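Vanadium-dependent bromoperoxidase (Corallina officinalis, PDB 1QHB) catalyses the bromination of organic substrates by hydrogen peroxide and bromide with a vanadate cofactor, working as a calcium-binding homododecamer. Local coordinates at residues A393-Y396 and Q397-I401; G316-L319 and I320-I323; A14-D17 and T18-A22; A182-I185 and R186-E190; P208-I211 and R212-R215. All coordinates share one frame; numbering follows the deposited sequence.

All five contacts are local, between neighbouring residues, so none closes a long loop; they follow one another in series and neither nest nor cross. From the N terminus, interaction 3 comes first, on helix 11-28 among neighbouring subunits. Interaction 4 lies at the start of helix 182-192 and interaction 5 on helix 208-213, their centres about 25 Å apart. Interaction 2 spans the end of strand 313-318 and the loop joining it to helix 323-332, and has its nearest atoms about 7 Å from interaction 4. Interaction 1, near the end of helix 376-402, reaches the vanadate site; it and interaction 2 sit on opposite sides of the chain's centre, their own centres about 33 Å apart.

Interaction 1 (A393-Y396 and Q397-I401); sequences AVRY and QKFNI. With PO4 (phosphate ion), chain G.
With chi1 at -179°, the CG of Y396 swings opposite its backbone N, and I401, its CG1 set beside N at chi1 -55°, lays that branch over one face of the ring. I401 CG1 sits 4.3 Å from the centroid of the Y396 ring, a CH-pi contact, and I401 CD1 continues to Y396 OH at 3.7 Å. N400 CB meets Y396 CD1 at 3.4 Å. Cutting Y396 back to an alanine would probably leave the CG1-CD1 branch of I401 without its ring and open a gap where G2 of a neighbouring subunit packs. The backbone widens here into a pi-type turn: Y396 O takes N400 N at 3.0 Å and, weakly, I401 N. One turn back, water 1 lies between A393 O and Q397 NE2, accepting from the latter, which also bonds S34, while Q397 OE1 bonds H402. On another side of the helix, K398 runs past V394 O, its CD 3.9 Å from R395 NE, then bends at CE to bring NZ within 3.0 Å of phosphate O4. H478, P479 and G482 also bond this NZ. R406, S483, G484, H485, R545 and H551 complete the phosphate's shell, which is the vanadate site of the haloperoxidase, probably with phosphate in vanadate's place.

Interaction 2 (G316-L319 and I320-I323); sequences GARL and IRTI
Van der Waals contact comes first: R321 crosses R318 at about a right angle, its aliphatic part lying over one face of the R318 guanidinium. R321 CB is 3.8 Å from R318 NE, and R321 CD stands above the same plane, offset toward the rim. At the edge of that group T322 OG1 comes to 3.6 Å from R318 NH2. R318 gets there on a straight chain from CG to NE, launched by a chi1 of 68°. Charge is the second theme. R318 NH1 and R321 NE are 5.0 Å apart, and D325 probably eases this closeness, since its OD2 forms a salt bridge with R318 NE and also accepts R321 N. The R321 head turns elsewhere, to E516 O and, weakly, to E172. Hydrogen bonding across the turn runs through water: water 2 gives a proton to L319 O at 2.8 Å and accepts from R321 NH1 at 3.0 Å, lying in the plane of that guanidinium. T322 OG1 in turn makes a weak bond to D325 N. This is a strand-to-helix connection, leading from strand 313-318 of a three-stranded antiparallel sheet to T322 as N-cap of helix 323-332.

Interaction 3 (A14-D17 and T18-A22); sequences ASFD and TRVAA
Two donors of T18 grip A14 O, OG1 at 2.8 Å and the backbone N at 3.0 Å, and they reach it from opposite faces of the carbonyl plane. This is the familiar threonine bond back to the i-4 carbonyl within an alpha-helix, here helix 11-28 near the N terminus. A chi1 of -61° makes it possible by setting OG1 beside the backbone N and opposite the carbonyl carbon. With a valine in its place, A14 O would probably lose its side-chain partner and keep the backbone bond alone. The helix continues with R19 N to S15 O, V20 N to F16 O and A21 N to D17 O.

A quarter-turn or so round the helix, S15 OG and R19 NH1 share water 3, which accepts from the arginine at 3.2 Å. The other terminal nitrogen of R19 makes a salt bridge with E573 of a neighbouring subunit, while D17 OD2 bonds Q9 of its own chain. Other subunits lie close: N7 of one packs on T18, and E24 of another touches F16. The apolar part is a single CH-pi contact. F16, with chi1 at 171°, presents one face of its ring to V20, whose CG2 lies 3.9 Å from the ring centroid, 19° off its normal, F16 CZ being the nearest ring atom at 3.7 Å.

Interaction 4 (A182-I185 and R186-E190); sequences AAFI and RSAIE
The first turns of the alpha-helix 182-192 carry this contact, in which the apolar side chains I185 and I189, four residues apart, meet on one side while F184 and A188 meet on another. I185 CG2 touches I189 CD1 at 3.8 Å, the two side chains meeting at a slant. The reach is made by I189: its CG1 lies opposite the carbonyl carbon, and a chi2 of 165° then stretches CD1 back toward the preceding turn, where it also passes I185 O at 3.6 Å. Loops cover this side, L223 against I185 and V218 with V220 against I189, so the pair joins the helix to the chain that follows it. F184 is a looser partner. Its CE2 comes no nearer than 4.4 Å to A188 CB, and I171 also packs against F184.

Four backbone bonds hold the turns. R186 N gives to A182 O at 2.9 Å, and S187 N gives to A183 O at 3.2 Å. A188 N meets F184 O, and I189 N meets I185 O at 3.0 Å. The outer side is exposed at A183 and R186, and the R186 guanidinium leads away from A182-I185 after bends at chi2 and chi3. No other subunit touches either segment. The chi1 of S187, an unusual 128°, leaves its OG about equally far from F184 O and A183 O, at roughly 4 Å from each. S187 CB lies closer, 3.2 Å from A183 O, the oxygen that also accepts S187 N.

Interaction 5 (P208-I211 and R212-R215); sequences PAEI and RRRR
R213 doubles back on the turn before it and makes the snug half of the contact, with one face of its guanidinium lying over E210. E210 CA sits 4.2 Å above the middle of that flat group, E210 CG is 3.6 Å from R213 NH2, and A209 CB is 3.9 Å from R213 NH1. A chi1 of 65° is the cause: it wedges CG between the backbone N and the carbonyl carbon, 3.5 Å from A209 O, and a straight chain carries the head back along the helix. Two salt bridges hold the charge, R213 NE to E154 and R213 NH1 to E558, which probably hold the head in its plane. The E210 carboxylate is turned 61° from it, and E210 OE2 is 4.6 Å from R213 NH2, too far for a salt bridge.

The other half is more open. E210 OE1 reaches R214 through water 4, which donates to the carboxylate oxygen at 2.7 Å and accepts from R214 NH1, lying in the plane of its guanidinium; R214 NE and NH2 are taken by W197 O and E196 O. P208 and R212 are exposed, although R212 still leans on F557 and L561. Along the backbone, R212 N bonds P208 O at 3.0 Å, R213 N divides itself between A209 O and, weakly, E210 O, and R214 N makes a weak bond to I211 O. It is a short surface helix, 208-213, passing into an arginine-rich loop, with R212, R213 and R215 set against helix 553-574, R215 by a cation-pi contact with F553.

Interaction 1 (A393-Y396 and Q397-I401)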
loop_
_atom_site.group_PDB
_atom_site.type_symbol
_atom_site.label_atom_id
_atom_site.label_comp_id
_atom_site.label_asym_id
_atom_site.label_seq_id
_atom_site.Cartn_x
_atom_site.Cartn_y
_atom_site.Cartn_z
ATOM N N ALA A 393 19.370 27.451 4.653
ATOM C CA ALA A 393 20.512 26.573 4.867
ATOM C C ALA A 393 21.608 27.254 5.672
ATOM O O ALA A 393 22.170 26.635 6.596
ATOM C CB ALA A 393 21.104 26.106 3.527
ATOM N N VAL A 394 21.929 28.526 5.350
ATOM C CA VAL A 394 23.045 29.139 6.109
ATOM C C VAL A 394 22.617 29.471 7.527
ATOM O O VAL A 394 23.521 29.488 8.400
ATOM C CB VAL A 394 23.665 30.356 5.380
ATOM C CG1 VAL A 394 22.961 31.650 5.687
ATOM C CG2 VAL A 394 25.130 30.485 5.737
ATOM N N ARG A 395 21.351 29.680 7.805
ATOM C CA ARG A 395 20.922 29.919 9.191
ATOM C C ARG A 395 21.080 28.676 10.053
ATOM O O ARG A 395 21.424 28.686 11.211
ATOM C CB ARG A 395 19.455 30.441 9.213
ATOM C CG ARG A 395 19.374 31.882 8.695
ATOM C CD ARG A 395 19.673 32.888 9.793
ATOM N NE ARG A 395 20.187 34.163 9.235
ATOM C CZ ARG A 395 19.712 35.339 9.661
ATOM N NH1 ARG A 395 18.740 35.377 10.579
ATOM N NH2 ARG A 395 20.168 36.474 9.175
ATOM N N TYR A 396 20.886 27.478 9.518
ATOM C CA TYR A 396 21.091 26.228 10.189
ATOM C C TYR A 396 22.570 26.127 10.553
ATOM O O TYR A 396 22.918 25.764 11.669
ATOM C CB TYR A 396 20.617 25.057 9.328
ATOM C CG TYR A 396 20.799 23.729 10.022
ATOM C CD1 TYR A 396 20.058 23.404 11.168
ATOM C CD2 TYR A 396 21.708 22.814 9.514
ATOM C CE1 TYR A 396 20.243 22.168 11.796
ATOM C CE2 TYR A 396 21.882 21.593 10.145
ATOM C CZ TYR A 396 21.157 21.271 11.273
ATOM O OH TYR A 396 21.358 20.025 11.825
ATOM N N GLN A 397 23.463 26.455 9.650
ATOM C CA GLN A 397 24.890 26.390 9.918
ATOM C C GLN A 397 25.214 27.462 10.957
ATOM O O GLN A 397 25.862 27.222 11.948
ATOM C CB GLN A 397 25.705 26.652 8.637
ATOM C CG GLN A 397 25.573 25.565 7.538
ATOM C CD GLN A 397 25.988 24.189 8.072
ATOM O OE1 GLN A 397 27.060 23.975 8.633
ATOM N NE2 GLN A 397 25.126 23.190 7.939
ATOM N N LYS A 398 24.789 28.717 10.770
ATOM C CA LYS A 398 25.133 29.787 11.676
ATOM C C LYS A 398 24.772 29.457 13.128
ATOM O O LYS A 398 25.592 29.560 14.008
ATOM C CB LYS A 398 24.415 31.102 11.338
ATOM C CG LYS A 398 24.953 31.930 10.215
ATOM C CD LYS A 398 23.864 32.906 9.761
ATOM C CE LYS A 398 24.402 33.822 8.640
ATOM N NZ LYS A 398 25.387 34.785 9.205
ATOM N N PHE A 399 23.490 29.195 13.357
ATOM C CA PHE A 399 22.993 29.045 14.715
ATOM C C PHE A 399 22.924 27.629 15.287
ATOM O O PHE A 399 23.142 27.470 16.497
ATOM C CB PHE A 399 21.564 29.577 14.684
ATOM C CG PHE A 399 21.372 31.042 14.766
ATOM C CD1 PHE A 399 21.511 31.724 15.975
ATOM C CD2 PHE A 399 20.983 31.762 13.622
ATOM C CE1 PHE A 399 21.314 33.114 15.998
ATOM C CE2 PHE A 399 20.746 33.118 13.659
ATOM C CZ PHE A 399 20.942 33.780 14.856
ATOM N N ASN A 400 22.508 26.655 14.459
ATOM C CA ASN A 400 22.296 25.334 15.017
ATOM C C ASN A 400 23.584 24.547 15.074
ATOM O O ASN A 400 23.637 23.712 15.977
ATOM C CB ASN A 400 21.249 24.565 14.187
ATOM C CG ASN A 400 19.913 25.279 14.200
ATOM O OD1 ASN A 400 19.639 26.151 13.357
ATOM N ND2 ASN A 400 19.027 24.894 15.137
ATOM N N ILE A 401 24.545 24.799 14.172
ATOM C CA ILE A 401 25.756 24.045 14.208
ATOM C C ILE A 401 26.984 24.781 14.730
ATOM O O ILE A 401 27.486 24.405 15.788
ATOM C CB ILE A 401 26.100 23.534 12.781
ATOM C CG1 ILE A 401 24.940 22.746 12.176
ATOM C CG2 ILE A 401 27.386 22.702 12.756
ATOM C CD1 ILE A 401 24.556 21.488 12.940
HETATM P P PO4 G . 25.846 38.455 6.893
HETATM O O1 PO4 G . 26.648 39.175 7.919
HETATM O O2 PO4 G . 26.432 38.601 5.530
HETATM O O3 PO4 G . 24.467 38.970 6.912
HETATM O O4 PO4 G . 25.878 36.996 7.283
HETATM O O HOH W 1 22.887 23.864 6.265
#

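Interaction 2 (G316-L319 and I320-I323)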
loop_
_atom_site.group_PDB
_atom_site.type_symbol
_atom_site.label_atom_id
_atom_site.label_comp_id
_atom_site.label_asym_id
_atom_site.label_seq_id
_atom_site.Cartn_x
_atom_site.Cartn_y
_atom_site.Cartn_z
ATOM N N GLY A 316 25.386 63.656 -1.847
ATOM C CA GLY A 316 25.605 63.087 -3.162
ATOM C C GLY A 316 25.832 61.571 -3.143
ATOM O O GLY A 316 25.388 60.816 -2.287
ATOM N N ALA A 317 26.522 61.131 -4.190
ATOM C CA ALA A 317 26.797 59.725 -4.424
ATOM C C ALA A 317 27.957 59.580 -5.417
ATOM O O ALA A 317 28.057 60.418 -6.283
ATOM C CB ALA A 317 25.507 59.163 -5.063
ATOM N N ARG A 318 28.673 58.456 -5.420
ATOM C CA ARG A 318 29.707 58.329 -6.448
ATOM C C ARG A 318 29.864 56.861 -6.829
ATOM O O ARG A 318 29.403 55.952 -6.094
ATOM C CB ARG A 318 30.965 58.969 -5.867
ATOM C CG ARG A 318 31.519 58.142 -4.698
ATOM C CD ARG A 318 32.711 58.865 -4.059
ATOM N NE ARG A 318 33.324 58.090 -3.014
ATOM C CZ ARG A 318 34.230 58.517 -2.159
ATOM N NH1 ARG A 318 34.641 59.783 -2.268
ATOM N NH2 ARG A 318 34.754 57.685 -1.265
ATOM N N LEU A 319 30.462 56.630 -7.994
ATOM C CA LEU A 319 30.771 55.248 -8.401
ATOM C C LEU A 319 31.659 54.675 -7.320
ATOM O O LEU A 319 32.473 55.458 -6.800
ATOM C CB LEU A 319 31.483 55.239 -9.769
ATOM C CG LEU A 319 30.561 55.691 -10.909
ATOM C CD1 LEU A 319 31.391 55.913 -12.176
ATOM C CD2 LEU A 319 29.411 54.719 -11.170
ATOM N N ILE A 320 31.575 53.405 -6.985
ATOM C CA ILE A 320 32.444 52.852 -5.958
ATOM C C ILE A 320 33.891 53.245 -6.204
ATOM O O ILE A 320 34.553 52.872 -7.172
ATOM C CB ILE A 320 32.278 51.324 -5.797
ATOM C CG1 ILE A 320 30.842 51.053 -5.260
ATOM C CG2 ILE A 320 33.311 50.763 -4.845
ATOM C CD1 ILE A 320 30.482 49.566 -5.499
ATOM N N ARG A 321 34.534 53.832 -5.195
ATOM C CA ARG A 321 35.914 54.303 -5.277
ATOM C C ARG A 321 36.882 53.721 -4.282
ATOM O O ARG A 321 38.027 53.353 -4.572
ATOM C CB ARG A 321 35.745 55.826 -4.944
ATOM C CG ARG A 321 36.655 56.710 -5.719
ATOM C CD ARG A 321 36.310 58.215 -5.645
ATOM N NE ARG A 321 37.430 58.862 -6.344
ATOM C CZ ARG A 321 37.502 58.898 -7.684
ATOM N NH1 ARG A 321 36.570 58.476 -8.557
ATOM N NH2 ARG A 321 38.621 59.469 -8.156
ATOM N N THR A 322 36.453 53.706 -3.007
ATOM C CA THR A 322 37.320 53.220 -1.958
ATOM C C THR A 322 36.801 51.892 -1.405
ATOM O O THR A 322 35.645 51.526 -1.612
ATOM C CB THR A 322 37.417 54.204 -0.781
ATOM O OG1 THR A 322 36.082 54.517 -0.332
ATOM C CG2 THR A 322 37.983 55.569 -1.206
ATOM N N ILE A 323 37.668 51.210 -0.667
ATOM C CA ILE A 323 37.267 50.010 0.071
ATOM C C ILE A 323 36.054 50.316 0.937
ATOM O O ILE A 323 35.100 49.537 0.943
ATOM C CB ILE A 323 38.465 49.529 0.899
ATOM C CG1 ILE A 323 39.458 48.900 -0.101
ATOM C CG2 ILE A 323 38.072 48.534 1.978
ATOM C CD1 ILE A 323 40.717 48.421 0.548
HETATM O O HOH W 2 33.788 57.655 -7.975
#

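Interaction 3 (A14-D17 and T18-A22)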
loop_
_atom_site.group_PDB
_atom_site.type_symbol
_atom_site.label_atom_id
_atom_site.label_comp_id
_atom_site.label_asym_id
_atom_site.label_seq_id
_atom_site.Cartn_x
_atom_site.Cartn_y
_atom_site.Cartn_z
ATOM N N ALA A 14 -1.272 14.236 -12.687
ATOM C CA ALA A 14 0.058 14.396 -13.237
ATOM C C ALA A 14 0.751 15.532 -12.477
ATOM O O ALA A 14 1.969 15.455 -12.311
ATOM C CB ALA A 14 0.004 14.784 -14.726
ATOM N N SER A 15 0.034 16.607 -12.126
ATOM C CA SER A 15 0.681 17.696 -11.388
ATOM C C SER A 15 1.090 17.187 -10.015
ATOM O O SER A 15 2.194 17.410 -9.564
ATOM C CB SER A 15 -0.306 18.882 -11.176
ATOM O OG SER A 15 0.352 19.858 -10.385
ATOM N N PHE A 16 0.209 16.418 -9.337
ATOM C CA PHE A 16 0.491 15.879 -8.019
ATOM C C PHE A 16 1.702 14.970 -8.059
ATOM O O PHE A 16 2.593 15.035 -7.224
ATOM C CB PHE A 16 -0.720 15.090 -7.487
ATOM C CG PHE A 16 -0.469 14.312 -6.221
ATOM C CD1 PHE A 16 -0.458 14.946 -5.001
ATOM C CD2 PHE A 16 -0.265 12.934 -6.278
ATOM C CE1 PHE A 16 -0.227 14.250 -3.834
ATOM C CE2 PHE A 16 -0.012 12.222 -5.106
ATOM C CZ PHE A 16 0.041 12.878 -3.852
ATOM N N ASP A 17 1.696 14.061 -9.030
ATOM C CA ASP A 17 2.789 13.109 -9.239
ATOM C C ASP A 17 4.104 13.797 -9.576
ATOM O O ASP A 17 5.171 13.269 -9.245
ATOM C CB ASP A 17 2.380 12.147 -10.400
ATOM C CG ASP A 17 1.411 11.076 -9.955
ATOM O OD1 ASP A 17 1.153 10.877 -8.759
ATOM O OD2 ASP A 17 0.861 10.405 -10.856
ATOM N N THR A 18 4.087 14.924 -10.302
ATOM C CA THR A 18 5.354 15.646 -10.569
ATOM C C THR A 18 5.961 16.169 -9.279
ATOM O O THR A 18 7.167 15.954 -9.014
ATOM C CB THR A 18 5.089 16.784 -11.573
ATOM O OG1 THR A 18 4.609 16.210 -12.781
ATOM C CG2 THR A 18 6.372 17.547 -11.893
ATOM N N ARG A 19 5.122 16.717 -8.386
ATOM C CA ARG A 19 5.553 17.270 -7.101
ATOM C C ARG A 19 6.096 16.194 -6.187
ATOM O O ARG A 19 7.062 16.479 -5.473
ATOM C CB ARG A 19 4.391 18.032 -6.432
ATOM C CG ARG A 19 4.121 19.367 -7.180
ATOM C CD ARG A 19 2.855 20.074 -6.730
ATOM N NE ARG A 19 3.041 20.664 -5.415
ATOM C CZ ARG A 19 2.376 21.694 -4.909
ATOM N NH1 ARG A 19 1.428 22.252 -5.646
ATOM N NH2 ARG A 19 2.698 22.079 -3.698
ATOM N N VAL A 20 5.450 15.012 -6.203
ATOM C CA VAL A 20 5.920 13.929 -5.354
ATOM C C VAL A 20 7.243 13.408 -5.893
ATOM O O VAL A 20 8.202 13.139 -5.159
ATOM C CB VAL A 20 4.876 12.761 -5.239
ATOM C CG1 VAL A 20 5.353 11.520 -4.517
ATOM C CG2 VAL A 20 3.641 13.359 -4.558
ATOM N N ALA A 21 7.326 13.235 -7.214
ATOM C CA ALA A 21 8.545 12.767 -7.866
ATOM C C ALA A 21 9.706 13.708 -7.531
ATOM O O ALA A 21 10.842 13.291 -7.267
ATOM C CB ALA A 21 8.371 12.728 -9.385
ATOM N N ALA A 22 9.502 15.047 -7.526
ATOM C CA ALA A 22 10.566 15.951 -7.169
ATOM C C ALA A 22 10.981 15.779 -5.706
ATOM O O ALA A 22 12.164 15.849 -5.388
ATOM C CB ALA A 22 10.218 17.439 -7.374
HETATM O O HOH W 3 -0.542 20.980 -7.851
#

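Interaction 4 (A182-I185 and R186-E190)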
loop_
_atom_site.group_PDB
_atom_site.type_symbol
_atom_site.label_atom_id
_atom_site.label_comp_id
_atom_site.label_asym_id
_atom_site.label_seq_id
_atom_site.Cartn_x
_atom_site.Cartn_y
_atom_site.Cartn_z
ATOM N N ALA A 182 52.070 53.236 -1.881
ATOM C CA ALA A 182 53.125 52.221 -1.791
ATOM C C ALA A 182 53.551 51.806 -0.408
ATOM O O ALA A 182 53.812 50.621 -0.162
ATOM C CB ALA A 182 54.319 52.685 -2.617
ATOM N N ALA A 183 53.731 52.701 0.542
ATOM C CA ALA A 183 54.199 52.371 1.878
ATOM C C ALA A 183 53.184 51.449 2.536
ATOM O O ALA A 183 53.666 50.436 3.076
ATOM C CB ALA A 183 54.420 53.634 2.717
ATOM N N PHE A 184 51.904 51.773 2.514
ATOM C CA PHE A 184 50.881 50.873 3.036
ATOM C C PHE A 184 50.781 49.571 2.245
ATOM O O PHE A 184 50.804 48.466 2.778
ATOM C CB PHE A 184 49.510 51.599 3.030
ATOM C CG PHE A 184 48.460 50.674 3.582
ATOM C CD1 PHE A 184 48.263 50.602 4.947
ATOM C CD2 PHE A 184 47.722 49.849 2.730
ATOM C CE1 PHE A 184 47.309 49.734 5.466
ATOM C CE2 PHE A 184 46.791 48.974 3.267
ATOM C CZ PHE A 184 46.591 48.932 4.642
ATOM N N ILE A 185 50.618 49.593 0.937
ATOM C CA ILE A 185 50.462 48.364 0.153
ATOM C C ILE A 185 51.629 47.439 0.347
ATOM O O ILE A 185 51.478 46.244 0.666
ATOM C CB ILE A 185 50.205 48.685 -1.317
ATOM C CG1 ILE A 185 48.872 49.448 -1.455
ATOM C CG2 ILE A 185 50.219 47.469 -2.247
ATOM C CD1 ILE A 185 47.646 48.612 -1.136
ATOM N N ARG A 186 52.864 47.931 0.242
ATOM C CA ARG A 186 54.049 47.069 0.372
ATOM C C ARG A 186 54.171 46.469 1.746
ATOM O O ARG A 186 54.589 45.338 1.953
ATOM C CB ARG A 186 55.257 47.931 0.026
ATOM C CG ARG A 186 55.296 48.418 -1.406
ATOM C CD ARG A 186 55.677 47.332 -2.403
ATOM N NE ARG A 186 56.802 47.749 -3.239
ATOM C CZ ARG A 186 57.644 46.952 -3.887
ATOM N NH1 ARG A 186 57.533 45.626 -3.831
ATOM N NH2 ARG A 186 58.632 47.481 -4.605
ATOM N N SER A 187 53.845 47.220 2.782
ATOM C CA SER A 187 53.895 46.750 4.165
ATOM C C SER A 187 52.773 45.767 4.421
ATOM O O SER A 187 52.949 44.816 5.186
ATOM C CB SER A 187 53.903 47.977 5.084
ATOM O OG SER A 187 52.905 47.885 6.060
ATOM N N ALA A 188 51.626 45.894 3.766
ATOM C CA ALA A 188 50.503 44.987 3.898
ATOM C C ALA A 188 50.908 43.634 3.339
ATOM O O ALA A 188 50.694 42.616 3.971
ATOM C CB ALA A 188 49.331 45.412 2.998
ATOM N N ILE A 189 51.477 43.667 2.131
ATOM C CA ILE A 189 51.839 42.406 1.489
ATOM C C ILE A 189 52.960 41.638 2.165
ATOM O O ILE A 189 53.079 40.412 2.152
ATOM C CB ILE A 189 52.208 42.783 0.041
ATOM C CG1 ILE A 189 50.908 43.117 -0.724
ATOM C CG2 ILE A 189 52.984 41.730 -0.713
ATOM C CD1 ILE A 189 51.218 43.840 -2.038
ATOM N N GLU A 190 53.949 42.332 2.693
ATOM C CA GLU A 190 55.108 41.709 3.346
ATOM C C GLU A 190 54.689 41.146 4.693
ATOM O O GLU A 190 55.171 40.121 5.154
ATOM C CB GLU A 190 56.133 42.819 3.373
ATOM C CG GLU A 190 57.583 42.529 3.690
ATOM C CD GLU A 190 58.386 43.810 3.430
ATOM O OE1 GLU A 190 58.096 44.457 2.394
ATOM O OE2 GLU A 190 59.257 44.171 4.241
#

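Interaction 5 (P208-I211 and R212-R215)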
loop_
_atom_site.group_PDB
_atom_site.type_symbol
_atom_site.label_atom_id
_atom_site.label_comp_id
_atom_site.label_asym_id
_atom_site.label_seq_id
_atom_site.Cartn_x
_atom_site.Cartn_y
_atom_site.Cartn_z
ATOM N N PRO A 208 40.642 18.207 3.320
ATOM C CA PRO A 208 40.443 18.656 1.963
ATOM C C PRO A 208 39.843 20.041 1.890
ATOM O O PRO A 208 40.232 20.798 0.976
ATOM C CB PRO A 208 39.555 17.625 1.307
ATOM C CG PRO A 208 39.750 16.394 2.132
ATOM C CD PRO A 208 40.153 16.812 3.514
ATOM N N ALA A 209 38.895 20.381 2.761
ATOM C CA ALA A 209 38.283 21.712 2.685
ATOM C C ALA A 209 39.305 22.833 2.910
ATOM O O ALA A 209 39.217 23.874 2.286
ATOM C CB ALA A 209 37.175 21.824 3.708
ATOM N N GLU A 210 40.265 22.595 3.809
ATOM C CA GLU A 210 41.342 23.516 4.079
ATOM C C GLU A 210 42.276 23.666 2.896
ATOM O O GLU A 210 42.714 24.772 2.641
ATOM C CB GLU A 210 42.241 22.979 5.202
ATOM C CG GLU A 210 41.912 23.560 6.553
ATOM C CD GLU A 210 42.943 23.261 7.630
ATOM O OE1 GLU A 210 44.145 23.078 7.373
ATOM O OE2 GLU A 210 42.456 23.246 8.772
ATOM N N ILE A 211 42.588 22.542 2.249
ATOM C CA ILE A 211 43.488 22.574 1.099
ATOM C C ILE A 211 42.812 23.406 0.046
ATOM O O ILE A 211 43.434 24.257 -0.576
ATOM C CB ILE A 211 43.842 21.164 0.595
ATOM C CG1 ILE A 211 44.721 20.453 1.630
ATOM C CG2 ILE A 211 44.509 21.190 -0.773
ATOM C CD1 ILE A 211 44.707 18.937 1.500
ATOM N N ARG A 212 41.511 23.223 -0.177
ATOM C CA ARG A 212 40.846 23.997 -1.231
ATOM C C ARG A 212 40.804 25.489 -0.936
ATOM O O ARG A 212 40.859 26.294 -1.871
ATOM C CB ARG A 212 39.447 23.401 -1.447
ATOM C CG ARG A 212 38.816 23.958 -2.719
ATOM C CD ARG A 212 37.390 23.482 -2.948
ATOM N NE ARG A 212 36.807 24.266 -4.046
ATOM C CZ ARG A 212 35.620 24.104 -4.617
ATOM N NH1 ARG A 212 34.775 23.139 -4.254
ATOM N NH2 ARG A 212 35.267 24.941 -5.598
ATOM N N ARG A 213 40.696 25.952 0.303
ATOM C CA ARG A 213 40.640 27.410 0.495
ATOM C C ARG A 213 41.969 28.035 0.926
ATOM O O ARG A 213 41.980 29.237 1.196
ATOM C CB ARG A 213 39.537 27.775 1.512
ATOM C CG ARG A 213 39.791 27.259 2.907
ATOM C CD ARG A 213 38.605 27.610 3.848
ATOM N NE ARG A 213 39.052 27.185 5.183
ATOM C CZ ARG A 213 38.568 26.118 5.800
ATOM N NH1 ARG A 213 37.595 25.395 5.249
ATOM N NH2 ARG A 213 39.044 25.776 6.983
ATOM N N ARG A 214 43.051 27.257 0.978
ATOM C CA ARG A 214 44.321 27.833 1.417
ATOM C C ARG A 214 44.919 28.745 0.357
ATOM O O ARG A 214 44.872 28.384 -0.806
ATOM C CB ARG A 214 45.328 26.749 1.794
ATOM C CG ARG A 214 46.568 27.416 2.437
ATOM C CD ARG A 214 47.177 26.406 3.391
ATOM N NE ARG A 214 48.384 26.930 3.996
ATOM C CZ ARG A 214 48.929 26.372 5.066
ATOM N NH1 ARG A 214 48.327 25.307 5.581
ATOM N NH2 ARG A 214 50.036 26.900 5.552
ATOM N N ARG A 215 45.429 29.919 0.743
ATOM C CA ARG A 215 45.915 30.844 -0.267
ATOM C C ARG A 215 47.435 30.874 -0.277
ATOM O O ARG A 215 48.048 30.686 0.755
ATOM C CB ARG A 215 45.356 32.262 -0.097
ATOM C CG ARG A 215 43.863 32.334 -0.302
ATOM C CD ARG A 215 43.312 33.679 0.057
ATOM N NE ARG A 215 43.027 33.860 1.467
ATOM C CZ ARG A 215 42.783 35.085 1.964
ATOM N NH1 ARG A 215 42.805 36.118 1.135
ATOM N NH2 ARG A 215 42.529 35.220 3.255
HETATM O O HOH W 4 46.136 23.308 5.524
#